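Local coordinates for malonyl CoA-acyl carrier protein transacylase (Burkholderia pseudomallei, PDB 3G87) that probably transfers the malonyl group from malonyl-CoA to the phosphopantetheine arm of holo acyl carrier protein, releasing free CoA, at residues A[148-153]-A[169-174]; A[7-12]-A[83-88]; A[111-116]-A[208-213]. All coordinates share one frame; numbering follows the deposited sequence.

Interaction 1: residues A[148-153]-A[169-174]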
ATOM      1  N   GLY A 148     -11.282 -24.942   9.445  1.00 25.36           N
ATOM      2  CA  GLY A 148     -10.797 -24.459  10.774  1.00 26.50           C
ATOM      3  C   GLY A 148      -9.661 -23.418  10.779  1.00 26.93           C
ATOM      4  O   GLY A 148      -8.935 -23.257  11.789  1.00 26.47           O
ATOM      5  N   LEU A 149      -9.529 -22.666   9.707  1.00 26.31           N
ATOM      6  CA  LEU A 149      -8.639 -21.539   9.680  1.00 24.79           C
ATOM      7  C   LEU A 149      -9.295 -20.291  10.273  1.00 24.54           C
ATOM      8  O   LEU A 149      -9.632 -19.371   9.588  1.00 24.13           O
ATOM      9  CB  LEU A 149      -8.143 -21.313   8.282  1.00 23.82           C
ATOM     10  CG  LEU A 149      -7.601 -22.559   7.627  1.00 24.10           C
ATOM     11  CD1 LEU A 149      -7.024 -22.295   6.313  1.00 23.42           C
ATOM     12  CD2 LEU A 149      -6.624 -23.268   8.474  1.00 22.36           C
ATOM     13  N   VAL A 150      -9.441 -20.311  11.573  1.00 24.32           N
ATOM     14  CA  VAL A 150     -10.279 -19.393  12.305  1.00 24.44           C
ATOM     15  C   VAL A 150      -9.738 -17.982  12.456  1.00 25.37           C
ATOM     16  O   VAL A 150     -10.481 -17.078  12.595  1.00 26.31           O
ATOM     17  CB  VAL A 150     -10.680 -19.965  13.682  1.00 24.81           C
ATOM     18  CG1 VAL A 150     -11.413 -21.215  13.493  1.00 25.67           C
ATOM     19  CG2 VAL A 150      -9.475 -20.179  14.555  1.00 21.93           C
ATOM     20  N   ASP A 151      -8.443 -17.821  12.408  1.00 25.54           N
ATOM     21  CA  ASP A 151      -7.822 -16.549  12.606  1.00 25.45           C
ATOM     22  C   ASP A 151      -7.279 -15.969  11.332  1.00 24.44           C
ATOM     23  O   ASP A 151      -6.519 -15.079  11.350  1.00 24.32           O
ATOM     24  CB  ASP A 151      -6.727 -16.699  13.634  1.00 26.42           C
ATOM     25  CG  ASP A 151      -7.260 -16.924  15.004  1.00 28.35           C
ATOM     26  OD1 ASP A 151      -8.222 -16.297  15.333  1.00 31.90           O
ATOM     27  OD2 ASP A 151      -6.718 -17.718  15.753  1.00 29.94           O
ATOM     28  N   THR A 152      -7.728 -16.493  10.224  1.00 22.60           N
ATOM     29  CA  THR A 152      -7.302 -16.078   8.932  1.00 21.88           C
ATOM     30  C   THR A 152      -8.424 -15.347   8.245  1.00 21.40           C
ATOM     31  O   THR A 152      -9.504 -15.825   8.235  1.00 21.45           O
ATOM     32  CB  THR A 152      -6.848 -17.280   8.107  1.00 21.15           C
ATOM     33  OG1 THR A 152      -5.790 -17.906   8.769  1.00 23.32           O
ATOM     34  CG2 THR A 152      -6.382 -16.890   6.764  1.00 20.68           C
ATOM     35  N   ALA A 153      -8.133 -14.185   7.679  1.00 20.21           N
ATOM     36  CA  ALA A 153      -9.129 -13.380   6.953  1.00 18.18           C
ATOM     37  C   ALA A 153      -8.590 -12.679   5.691  1.00 18.11           C
ATOM     38  O   ALA A 153      -7.393 -12.718   5.393  1.00 18.29           O
ATOM     39  CB  ALA A 153      -9.725 -12.327   7.943  1.00 17.59           C
ATOM     40  N   ALA A 169       0.903 -18.054  10.853  1.00 24.41           N
ATOM     41  CA  ALA A 169       1.767 -18.718   9.892  1.00 24.73           C
ATOM     42  C   ALA A 169       1.339 -20.136   9.519  1.00 25.05           C
ATOM     43  O   ALA A 169       1.315 -20.506   8.340  1.00 25.74           O
ATOM     44  CB  ALA A 169       3.230 -18.703  10.422  1.00 24.06           C
ATOM     45  N   HIS A 170       0.994 -20.939  10.517  1.00 26.25           N
ATOM     46  CA  HIS A 170       0.598 -22.330  10.257  1.00 26.29           C
ATOM     47  C   HIS A 170      -0.714 -22.453   9.471  1.00 25.54           C
ATOM     48  O   HIS A 170      -0.837 -23.339   8.602  1.00 25.70           O
ATOM     49  CB  HIS A 170       0.605 -23.129  11.559  1.00 27.24           C
ATOM     50  CG  HIS A 170      -0.490 -22.766  12.513  1.00 29.86           C
ATOM     51  ND1 HIS A 170      -1.706 -23.425  12.533  1.00 33.21           N
ATOM     52  CD2 HIS A 170      -0.536 -21.854  13.519  1.00 32.49           C
ATOM     53  CE1 HIS A 170      -2.469 -22.908  13.486  1.00 33.81           C
ATOM     54  NE2 HIS A 170      -1.784 -21.948  14.096  1.00 31.46           N
ATOM     55  N   GLU A 171      -1.633 -21.511   9.696  1.00 25.21           N
ATOM     56  CA  GLU A 171      -2.926 -21.469   9.005  1.00 24.37           C
ATOM     57  C   GLU A 171      -2.672 -21.067   7.610  1.00 24.40           C
ATOM     58  O   GLU A 171      -3.153 -21.704   6.645  1.00 25.53           O
ATOM     59  CB  GLU A 171      -3.892 -20.511   9.671  1.00 24.89           C
ATOM     60  CG  GLU A 171      -4.433 -21.059  11.004  1.00 25.73           C
ATOM     61  CD  GLU A 171      -5.677 -20.331  11.569  1.00 28.54           C
ATOM     62  OE1 GLU A 171      -6.200 -19.358  10.966  1.00 28.74           O
ATOM     63  OE2 GLU A 171      -6.149 -20.743  12.660  1.00 27.90           O
ATOM     64  N   ILE A 172      -1.858 -20.037   7.452  1.00 23.84           N
ATOM     65  CA  ILE A 172      -1.531 -19.636   6.104  1.00 23.09           C
ATOM     66  C   ILE A 172      -0.849 -20.830   5.391  1.00 23.91           C
ATOM     67  O   ILE A 172      -1.109 -21.076   4.206  1.00 23.08           O
ATOM     68  CB  ILE A 172      -0.676 -18.353   6.059  1.00 22.60           C
ATOM     69  CG1 ILE A 172      -1.518 -17.102   6.456  1.00 22.05           C
ATOM     70  CG2 ILE A 172      -0.035 -18.216   4.709  1.00 21.43           C
ATOM     71  CD1 ILE A 172      -2.571 -16.566   5.408  1.00 12.66           C
ATOM     72  N   ALA A 173      -0.000 -21.560   6.087  1.00 24.03           N
ATOM     73  CA  ALA A 173       0.687 -22.717   5.579  1.00 24.50           C
ATOM     74  C   ALA A 173      -0.282 -23.824   5.149  1.00 24.89           C
ATOM     75  O   ALA A 173      -0.234 -24.305   4.064  1.00 23.90           O
ATOM     76  CB  ALA A 173       1.626 -23.211   6.620  1.00 23.25           C
ATOM     77  N   ARG A 174      -1.225 -24.165   6.020  1.00 25.96           N
ATOM     78  CA  ARG A 174      -2.275 -25.113   5.665  1.00 26.91           C
ATOM     79  C   ARG A 174      -3.201 -24.704   4.557  1.00 26.59           C
ATOM     80  O   ARG A 174      -3.734 -25.539   3.939  1.00 26.69           O
ATOM     81  CB  ARG A 174      -3.068 -25.560   6.867  1.00 26.93           C
ATOM     82  CG  ARG A 174      -2.274 -25.549   8.051  1.00 29.80           C
ATOM     83  CD  ARG A 174      -2.462 -26.666   8.965  1.00 33.93           C
ATOM     84  NE  ARG A 174      -1.830 -26.288  10.213  1.00 40.49           N
ATOM     85  CZ  ARG A 174      -1.322 -27.087  11.142  1.00 41.03           C
ATOM     86  NH1 ARG A 174      -1.326 -28.393  11.033  1.00 39.09           N
ATOM     87  NH2 ARG A 174      -0.793 -26.514  12.199  1.00 39.70           N
TER
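The carboxylate of E171 lies with one face against the backbone of L149, whose CA comes within 3.7 Å of E171 CD, while D151 N and T152 OG1 approach its oxygen OE1 at the edge, near the carboxylate plane. D151 N, 3.1 Å from E171 OE1, uses the syn lone pair through a bent bond (143°). T152 OG1 is closer, 2.7 Å from E171 OE1, and uses the anti lone pair. The hydroxyl of T152, beside its own backbone N (chi1 -60°), points at the carboxylate that the extended glutamate chain brings up to the type I turn L149–T152. Two bonds to one oxygen should fix the rotation of the carboxylate. Alongside its stem, L149 CD2 packs on E171 CG at 4.0 Å, while T152 CG2 touches I172 CD1. A second carboxylate is near, D151 OD2 being 4.4 Å from E171 OE2, but D151 has a salt bridge to K198 that may ease the repulsion. The arrangement belongs to a ferredoxin-like βαββαβ subdomain: the loop follows the Schellman-capped end of helix 137-146, L144 of that helix packs on L149 and T152, and I165 of strand 162-168 lies against T152 and I172.

Interaction 2: residues A[7-12]-A[83-88]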
ATOM      1  N   ASN A   7      -7.229  12.709 -13.767  1.00 24.34           N
ATOM      2  CA  ASN A   7      -6.019  11.901 -13.534  1.00 21.91           C
ATOM      3  C   ASN A   7      -5.852  11.468 -12.058  1.00 20.85           C
ATOM      4  O   ASN A   7      -5.838  12.311 -11.157  1.00 20.28           O
ATOM      5  CB  ASN A   7      -4.842  12.736 -13.978  1.00 21.58           C
ATOM      6  CG  ASN A   7      -3.523  11.963 -14.061  1.00 22.51           C
ATOM      7  OD1 ASN A   7      -3.432  10.731 -13.917  1.00 23.87           O
ATOM      8  ND2 ASN A   7      -2.474  12.719 -14.339  1.00 20.97           N
ATOM      9  N   THR A   8      -5.710  10.186 -11.846  1.00 18.55           N
ATOM     10  CA  THR A   8      -5.406   9.608 -10.567  1.00 17.94           C
ATOM     11  C   THR A   8      -3.948   9.202 -10.428  1.00 17.22           C
ATOM     12  O   THR A   8      -3.495   8.406 -11.131  1.00 16.35           O
ATOM     13  CB  THR A   8      -6.270   8.372 -10.259  1.00 17.43           C
ATOM     14  OG1 THR A   8      -7.634   8.715 -10.286  1.00 18.92           O
ATOM     15  CG2 THR A   8      -5.967   7.879  -8.954  1.00 16.83           C
ATOM     16  N   PHE A   9      -3.237   9.791  -9.506  1.00 16.58           N
ATOM     17  CA  PHE A   9      -1.914   9.334  -9.154  1.00 16.39           C
ATOM     18  C   PHE A   9      -2.030   8.250  -8.079  1.00 16.12           C
ATOM     19  O   PHE A   9      -2.723   8.389  -7.126  1.00 15.86           O
ATOM     20  CB  PHE A   9      -0.986  10.470  -8.681  1.00 17.31           C
ATOM     21  CG  PHE A   9      -0.528  11.451  -9.748  1.00 18.46           C
ATOM     22  CD1 PHE A   9      -0.999  11.441 -11.020  1.00 19.69           C
ATOM     23  CD2 PHE A   9       0.396  12.393  -9.441  1.00 23.80           C
ATOM     24  CE1 PHE A   9      -0.572  12.335 -11.939  1.00 20.88           C
ATOM     25  CE2 PHE A   9       0.840  13.278 -10.369  1.00 25.79           C
ATOM     26  CZ  PHE A   9       0.327  13.243 -11.634  1.00 23.22           C
ATOM     27  N   MET A  10      -1.347   7.155  -8.312  1.00 15.26           N
ATOM     28  CA  MET A  10      -1.355   5.979  -7.491  1.00 14.96           C
ATOM     29  C   MET A  10       0.030   5.449  -7.145  1.00 14.80           C
ATOM     30  O   MET A  10       0.892   5.461  -7.940  1.00 15.17           O
ATOM     31  CB  MET A  10      -2.308   4.910  -8.047  1.00 15.02           C
ATOM     32  CG  MET A  10      -1.950   4.196  -9.308  1.00 13.02           C
ATOM     33  SD  MET A  10      -3.251   3.208  -9.904  1.00 16.41           S
ATOM     34  CE  MET A  10      -2.464   2.393 -11.186  1.00  7.19           C
ATOM     35  N   PHE A  11       0.211   5.039  -5.913  1.00 14.54           N
ATOM     36  CA  PHE A  11       1.497   4.656  -5.348  1.00 14.18           C
ATOM     37  C   PHE A  11       1.521   3.237  -4.816  1.00 14.74           C
ATOM     38  O   PHE A  11       0.708   2.887  -4.064  1.00 15.57           O
ATOM     39  CB  PHE A  11       1.904   5.647  -4.275  1.00 14.66           C
ATOM     40  CG  PHE A  11       1.811   7.065  -4.708  1.00 16.74           C
ATOM     41  CD1 PHE A  11       2.886   7.702  -5.258  1.00 15.24           C
ATOM     42  CD2 PHE A  11       0.632   7.754  -4.589  1.00 16.84           C
ATOM     43  CE1 PHE A  11       2.792   8.956  -5.653  1.00 15.71           C
ATOM     44  CE2 PHE A  11       0.532   9.004  -5.011  1.00 18.02           C
ATOM     45  CZ  PHE A  11       1.620   9.620  -5.518  1.00 17.26           C
ATOM     46  N   PRO A  12       2.477   2.446  -5.265  1.00 14.68           N
ATOM     47  CA  PRO A  12       2.579   1.058  -4.881  1.00 14.17           C
ATOM     48  C   PRO A  12       3.057   0.829  -3.446  1.00 15.05           C
ATOM     49  O   PRO A  12       3.612   1.662  -2.840  1.00 15.49           O
ATOM     50  CB  PRO A  12       3.559   0.520  -5.900  1.00 14.04           C
ATOM     51  CG  PRO A  12       4.332   1.574  -6.282  1.00 11.86           C
ATOM     52  CD  PRO A  12       3.547   2.791  -6.191  1.00 14.11           C
ATOM     53  N   GLU A  83       1.860  17.662 -14.858  1.00 28.99           N
ATOM     54  CA  GLU A  83       0.538  17.221 -14.471  1.00 28.46           C
ATOM     55  C   GLU A  83       0.237  17.278 -13.012  1.00 27.78           C
ATOM     56  O   GLU A  83       1.096  17.126 -12.234  1.00 27.54           O
ATOM     57  CB  GLU A  83       0.318  15.820 -14.960  1.00 29.31           C
ATOM     58  CG  GLU A  83       0.634  15.678 -16.360  1.00 32.66           C
ATOM     59  CD  GLU A  83       0.341  14.346 -16.842  1.00 37.36           C
ATOM     60  OE1 GLU A  83       0.337  13.447 -16.035  1.00 39.83           O
ATOM     61  OE2 GLU A  83       0.138  14.174 -18.032  1.00 41.25           O
ATOM     62  N   THR A  84      -1.011  17.504 -12.663  1.00 27.04           N
ATOM     63  CA  THR A  84      -1.460  17.480 -11.292  1.00 26.45           C
ATOM     64  C   THR A  84      -2.561  16.475 -11.160  1.00 25.84           C
ATOM     65  O   THR A  84      -3.374  16.345 -12.017  1.00 26.84           O
ATOM     66  CB  THR A  84      -2.096  18.780 -10.837  1.00 26.67           C
ATOM     67  OG1 THR A  84      -2.990  19.238 -11.821  1.00 30.67           O
ATOM     68  CG2 THR A  84      -1.126  19.785 -10.564  1.00 27.58           C
ATOM     69  N   PRO A  85      -2.593  15.765 -10.070  1.00 24.07           N
ATOM     70  CA  PRO A  85      -3.605  14.750  -9.882  1.00 23.30           C
ATOM     71  C   PRO A  85      -4.968  15.332  -9.523  1.00 22.80           C
ATOM     72  O   PRO A  85      -5.019  16.322  -8.905  1.00 23.65           O
ATOM     73  CB  PRO A  85      -3.036  13.923  -8.743  1.00 22.16           C
ATOM     74  CG  PRO A  85      -2.161  14.782  -8.073  1.00 22.08           C
ATOM     75  CD  PRO A  85      -1.585  15.707  -9.029  1.00 24.01           C
ATOM     76  N   ASP A  86      -6.035  14.698  -9.940  1.00 21.59           N
ATOM     77  CA  ASP A  86      -7.360  15.050  -9.531  1.00 20.84           C
ATOM     78  C   ASP A  86      -7.744  14.158  -8.403  1.00 20.39           C
ATOM     79  O   ASP A  86      -8.674  14.436  -7.729  1.00 21.00           O
ATOM     80  CB  ASP A  86      -8.391  14.859 -10.642  1.00 20.43           C
ATOM     81  CG  ASP A  86      -8.207  15.764 -11.759  1.00 21.39           C
ATOM     82  OD1 ASP A  86      -7.782  15.306 -12.779  1.00 21.14           O
ATOM     83  OD2 ASP A  86      -8.497  16.930 -11.634  1.00 21.53           O
ATOM     84  N   PHE A  87      -7.016  13.077  -8.206  1.00 19.88           N
ATOM     85  CA  PHE A  87      -7.396  12.063  -7.242  1.00 19.15           C
ATOM     86  C   PHE A  87      -6.172  11.318  -6.822  1.00 18.30           C
ATOM     87  O   PHE A  87      -5.296  11.123  -7.591  1.00 16.36           O
ATOM     88  CB  PHE A  87      -8.433  11.088  -7.822  1.00 20.06           C
ATOM     89  CG  PHE A  87      -9.809  11.637  -7.947  1.00 23.00           C
ATOM     90  CD1 PHE A  87     -10.583  11.855  -6.882  1.00 22.61           C
ATOM     91  CD2 PHE A  87     -10.330  11.907  -9.161  1.00 27.87           C
ATOM     92  CE1 PHE A  87     -11.801  12.348  -7.021  1.00 26.44           C
ATOM     93  CE2 PHE A  87     -11.567  12.418  -9.289  1.00 29.46           C
ATOM     94  CZ  PHE A  87     -12.302  12.625  -8.214  1.00 25.57           C
ATOM     95  N   LEU A  88      -6.127  10.908  -5.576  1.00 18.21           N
ATOM     96  CA  LEU A  88      -4.952  10.183  -5.068  1.00 17.97           C
ATOM     97  C   LEU A  88      -5.356   8.877  -4.327  1.00 17.68           C
ATOM     98  O   LEU A  88      -6.351   8.855  -3.572  1.00 17.50           O
ATOM     99  CB  LEU A  88      -4.119  11.109  -4.152  1.00 16.61           C
ATOM    100  CG  LEU A  88      -3.499  12.303  -4.875  1.00 17.25           C
ATOM    101  CD1 LEU A  88      -3.384  13.490  -3.952  1.00 17.81           C
ATOM    102  CD2 LEU A  88      -2.129  11.926  -5.408  1.00 17.16           C
TER
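With its CG beside the backbone N and anti to the carbonyl carbon (chi1 -71°), F9 swings its ring across P85, while D86, turned in the same sense (chi1 -66°), brings its carboxylate back to the main chain of N7. P85 CB sits over one face of the F9 ring, 3.9 Å from the centroid, in a CH-pi contact offset toward the rim; P85 CD continues the overlap at 3.7 Å from F9 CE2. The proline and phenylalanine side chains run at about a right angle to each other.

The aspartate holds the peptide groups around N7 from both ends. D86 OD1 accepts from N7 N at 2.8 Å through its anti lone pair, nearly straight at 167°, and D86 N donates to N7 O at 2.7 Å in the carbonyl plane. F87 N adds a weak second bond to N7 O. From there F9 N reaches F87 O at 3.1 Å, and the chains continue as neighbouring parallel strands, T8 paired with F87 and F9 with L88. These are central strands of the four-stranded parallel sheet in the α/β-hydrolase-like subdomain of acyltransferases; strand 87-90 leads into a probable nucleophile elbow, whose residues the F11 side chain touches.

On the F9 and L88 side of the sheet, L88 CD2 lies 3.8 Å from F9 CB and meets the edge of the F11 ring, 4.0 Å from F11 CE2. Y74 of helix 59-81 touches both F9 and F11. On the other side, T8 OG1 is buried against F87 CB without a polar partner, and L258 of helix 251-264 packs on T8 and F87. The side-chain oxygen OD1 of N7 is bonded by T272 OG1 of strand 269-273.

Interaction 3: residues A[111-116]-A[208-213]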
ATOM      1  N   LEU A 111       8.098  10.378   6.096  1.00 18.32           N
ATOM      2  CA  LEU A 111       9.122   9.391   6.243  1.00 18.20           C
ATOM      3  C   LEU A 111       9.213   9.040   7.724  1.00 19.83           C
ATOM      4  O   LEU A 111       9.258   7.859   8.089  1.00 19.76           O
ATOM      5  CB  LEU A 111      10.458   9.857   5.645  1.00 18.03           C
ATOM      6  CG  LEU A 111      11.666   8.900   5.766  1.00 19.48           C
ATOM      7  CD1 LEU A 111      11.416   7.534   5.044  1.00 14.40           C
ATOM      8  CD2 LEU A 111      12.906   9.546   5.230  1.00 17.00           C
ATOM      9  N   LYS A 112       9.159  10.049   8.592  1.00 20.45           N
ATOM     10  CA  LYS A 112       9.091   9.760  10.012  1.00 20.75           C
ATOM     11  C   LYS A 112       7.898   8.881  10.402  1.00 20.39           C
ATOM     12  O   LYS A 112       8.053   7.934  11.211  1.00 20.87           O
ATOM     13  CB  LYS A 112       9.068  11.054  10.822  1.00 22.00           C
ATOM     14  CG  LYS A 112      10.416  11.716  10.977  1.00 22.92           C
ATOM     15  CD  LYS A 112      10.148  13.165  11.270  1.00 26.96           C
ATOM     16  CE  LYS A 112      11.220  13.764  12.128  1.00 32.35           C
ATOM     17  NZ  LYS A 112      11.427  15.224  11.825  1.00 34.54           N
ATOM     18  N   LEU A 113       6.716   9.160   9.850  1.00 18.41           N
ATOM     19  CA  LEU A 113       5.595   8.284  10.152  1.00 17.44           C
ATOM     20  C   LEU A 113       5.831   6.843   9.668  1.00 17.30           C
ATOM     21  O   LEU A 113       5.466   5.901  10.382  1.00 17.66           O
ATOM     22  CB  LEU A 113       4.287   8.823   9.596  1.00 17.03           C
ATOM     23  CG  LEU A 113       3.780  10.202  10.047  1.00 19.51           C
ATOM     24  CD1 LEU A 113       2.594  10.555   9.133  1.00 23.70           C
ATOM     25  CD2 LEU A 113       3.357  10.324  11.575  1.00 16.79           C
ATOM     26  N   VAL A 114       6.432   6.704   8.496  1.00 16.27           N
ATOM     27  CA  VAL A 114       6.693   5.439   7.845  1.00 16.57           C
ATOM     28  C   VAL A 114       7.680   4.540   8.594  1.00 17.34           C
ATOM     29  O   VAL A 114       7.447   3.404   8.756  1.00 17.25           O
ATOM     30  CB  VAL A 114       7.080   5.620   6.374  1.00 17.31           C
ATOM     31  CG1 VAL A 114       7.689   4.445   5.839  1.00 17.40           C
ATOM     32  CG2 VAL A 114       5.930   5.996   5.540  1.00 15.17           C
ATOM     33  N   ALA A 115       8.766   5.127   9.053  1.00 17.42           N
ATOM     34  CA  ALA A 115       9.717   4.473   9.890  1.00 17.47           C
ATOM     35  C   ALA A 115       9.116   3.933  11.183  1.00 17.14           C
ATOM     36  O   ALA A 115       9.408   2.877  11.545  1.00 18.35           O
ATOM     37  CB  ALA A 115      10.877   5.326  10.141  1.00 16.80           C
ATOM     38  N   ARG A 116       8.240   4.651  11.832  1.00 16.60           N
ATOM     39  CA  ARG A 116       7.569   4.115  12.999  1.00 17.07           C
ATOM     40  C   ARG A 116       6.607   3.004  12.630  1.00 17.34           C
ATOM     41  O   ARG A 116       6.586   2.012  13.266  1.00 17.95           O
ATOM     42  CB  ARG A 116       6.897   5.207  13.838  1.00 14.95           C
ATOM     43  CG  ARG A 116       6.201   4.764  15.096  1.00 15.59           C
ATOM     44  CD  ARG A 116       6.947   5.037  16.329  1.00 16.95           C
ATOM     45  NE  ARG A 116       8.340   4.678  16.201  1.00 18.64           N
ATOM     46  CZ  ARG A 116       8.950   3.597  16.676  1.00 22.25           C
ATOM     47  NH1 ARG A 116      10.214   3.436  16.460  1.00 15.87           N
ATOM     48  NH2 ARG A 116       8.363   2.711  17.391  1.00 24.51           N
ATOM     49  N   ALA A 208      -1.001   4.913  16.340  1.00 20.88           N
ATOM     50  CA  ALA A 208      -1.944   5.996  16.599  1.00 21.40           C
ATOM     51  C   ALA A 208      -1.368   6.941  17.675  1.00 21.17           C
ATOM     52  O   ALA A 208      -1.616   8.142  17.655  1.00 20.59           O
ATOM     53  CB  ALA A 208      -3.301   5.432  17.070  1.00 21.84           C
ATOM     54  N   ALA A 209      -0.598   6.408  18.591  1.00 21.37           N
ATOM     55  CA  ALA A 209      -0.087   7.177  19.678  1.00 21.75           C
ATOM     56  C   ALA A 209       1.016   8.058  19.177  1.00 22.63           C
ATOM     57  O   ALA A 209       1.119   9.159  19.608  1.00 24.00           O
ATOM     58  CB  ALA A 209       0.364   6.321  20.779  1.00 21.51           C
ATOM     59  N   HIS A 210       1.814   7.546  18.253  1.00 21.39           N
ATOM     60  CA  HIS A 210       2.911   8.260  17.665  1.00 20.44           C
ATOM     61  C   HIS A 210       2.362   9.422  16.837  1.00 21.60           C
ATOM     62  O   HIS A 210       2.911  10.474  16.836  1.00 20.80           O
ATOM     63  CB  HIS A 210       3.758   7.278  16.889  1.00 18.92           C
ATOM     64  CG  HIS A 210       4.799   7.875  16.012  1.00 19.07           C
ATOM     65  ND1 HIS A 210       5.939   8.456  16.492  1.00 20.92           N
ATOM     66  CD2 HIS A 210       4.908   7.908  14.680  1.00 18.67           C
ATOM     67  CE1 HIS A 210       6.690   8.845  15.498  1.00 16.24           C
ATOM     68  NE2 HIS A 210       6.084   8.528  14.385  1.00 18.92           N
ATOM     69  N   LEU A 211       1.236   9.189  16.189  1.00 22.28           N
ATOM     70  CA  LEU A 211       0.612  10.155  15.323  1.00 24.04           C
ATOM     71  C   LEU A 211       0.186  11.407  16.031  1.00 25.53           C
ATOM     72  O   LEU A 211       0.122  12.427  15.434  1.00 25.74           O
ATOM     73  CB  LEU A 211      -0.596   9.568  14.624  1.00 23.47           C
ATOM     74  CG  LEU A 211      -0.458   8.984  13.247  1.00 23.17           C
ATOM     75  CD1 LEU A 211      -1.641   8.179  12.907  1.00 21.05           C
ATOM     76  CD2 LEU A 211      -0.238  10.058  12.228  1.00 22.62           C
ATOM     77  N   GLN A 212      -0.097  11.292  17.316  1.00 26.99           N
ATOM     78  CA  GLN A 212      -0.517  12.403  18.114  1.00 27.93           C
ATOM     79  C   GLN A 212       0.520  13.490  18.250  1.00 27.42           C
ATOM     80  O   GLN A 212       0.191  14.576  18.584  1.00 28.62           O
ATOM     81  CB  GLN A 212      -1.108  11.951  19.442  1.00 28.74           C
ATOM     82  CG  GLN A 212      -2.514  11.396  19.330  1.00 33.91           C
ATOM     83  CD  GLN A 212      -2.985  10.612  20.539  1.00 44.14           C
ATOM     84  OE1 GLN A 212      -2.313   9.722  21.020  1.00 47.87           O
ATOM     85  NE2 GLN A 212      -4.158  10.930  21.023  1.00 47.42           N
ATOM     86  N   SER A 213       1.757  13.206  17.916  1.00 26.26           N
ATOM     87  CA  SER A 213       2.800  14.210  17.866  1.00 26.47           C
ATOM     88  C   SER A 213       2.941  15.046  16.594  1.00 27.19           C
ATOM     89  O   SER A 213       3.887  15.768  16.465  1.00 27.82           O
ATOM     90  CB  SER A 213       4.153  13.587  18.092  1.00 26.08           C
ATOM     91  OG  SER A 213       4.255  12.953  19.295  1.00 27.16           O
TER
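R116 lays the aliphatic part of its side chain over one face of the H210 imidazole. R116 CG is 3.6 Å from the ring centroid and 20° off the normal, a CH-pi contact displaced toward the rim. The carbons on either side of it follow the same face: R116 CB is 3.5 Å from H210 NE2, and R116 CD is 3.6 Å from H210 ND1. Beyond CD the arginine departs from the ring. Its chain bends at chi2 and chi3, leaving the guanidinium plane 70° from that of the imidazole, so the methylenes, not the charged end, face the imidazole.

H210 reaches across because its CG is anti to the backbone N (chi1 169°), which sends the ring from helix 201-211 toward helix 107-123. Beside this pair, L113 CD2 meets L211 CD2 at 3.7 Å, the two leucine side chains crossing at about a right angle. No hydrogen bond joins the segments; the contact is a helix-to-helix junction made by the CH-pi contact of R116 with H210 and the L113–L211 pair, with CA atoms of L113 and L211 7.4 Å apart. Helix 107-123 belongs to the helical layer of the larger, α/β-hydrolase-like subdomain, and helix 201-211 follows the strands of the smaller ferredoxin-like subdomain in the chain.

In the next shell, F214 sets its ring edge-to-face with H210 and also packs on L113, linking the histidine and leucine contacts. F96 of helix 94-101 and F105 also pack on L113, and L111, on the same helix, packs on helices 30-40 and 59-81.

In the fold
The three contacts sample both subdomains of an acyltransferase and do not touch one another. Interaction 1 lies at the periphery of the ferredoxin-like part, its centre about 36 Å from that of interaction 2 and about 30 Å from that of interaction 3. Interactions 2 and 3 share the larger subdomain, with nearest atoms about 10 Å apart. Interaction 2 borders the probable nucleophile elbow around S92 through F11; on the helix that carries the 111-116 side of interaction 3, V114, which takes no part in that contact, touches the adjoining L93. In sequence, interaction 2 is complete before the others begin, whereas interaction 3 joins segments that flank the entire insertion carrying interaction 1.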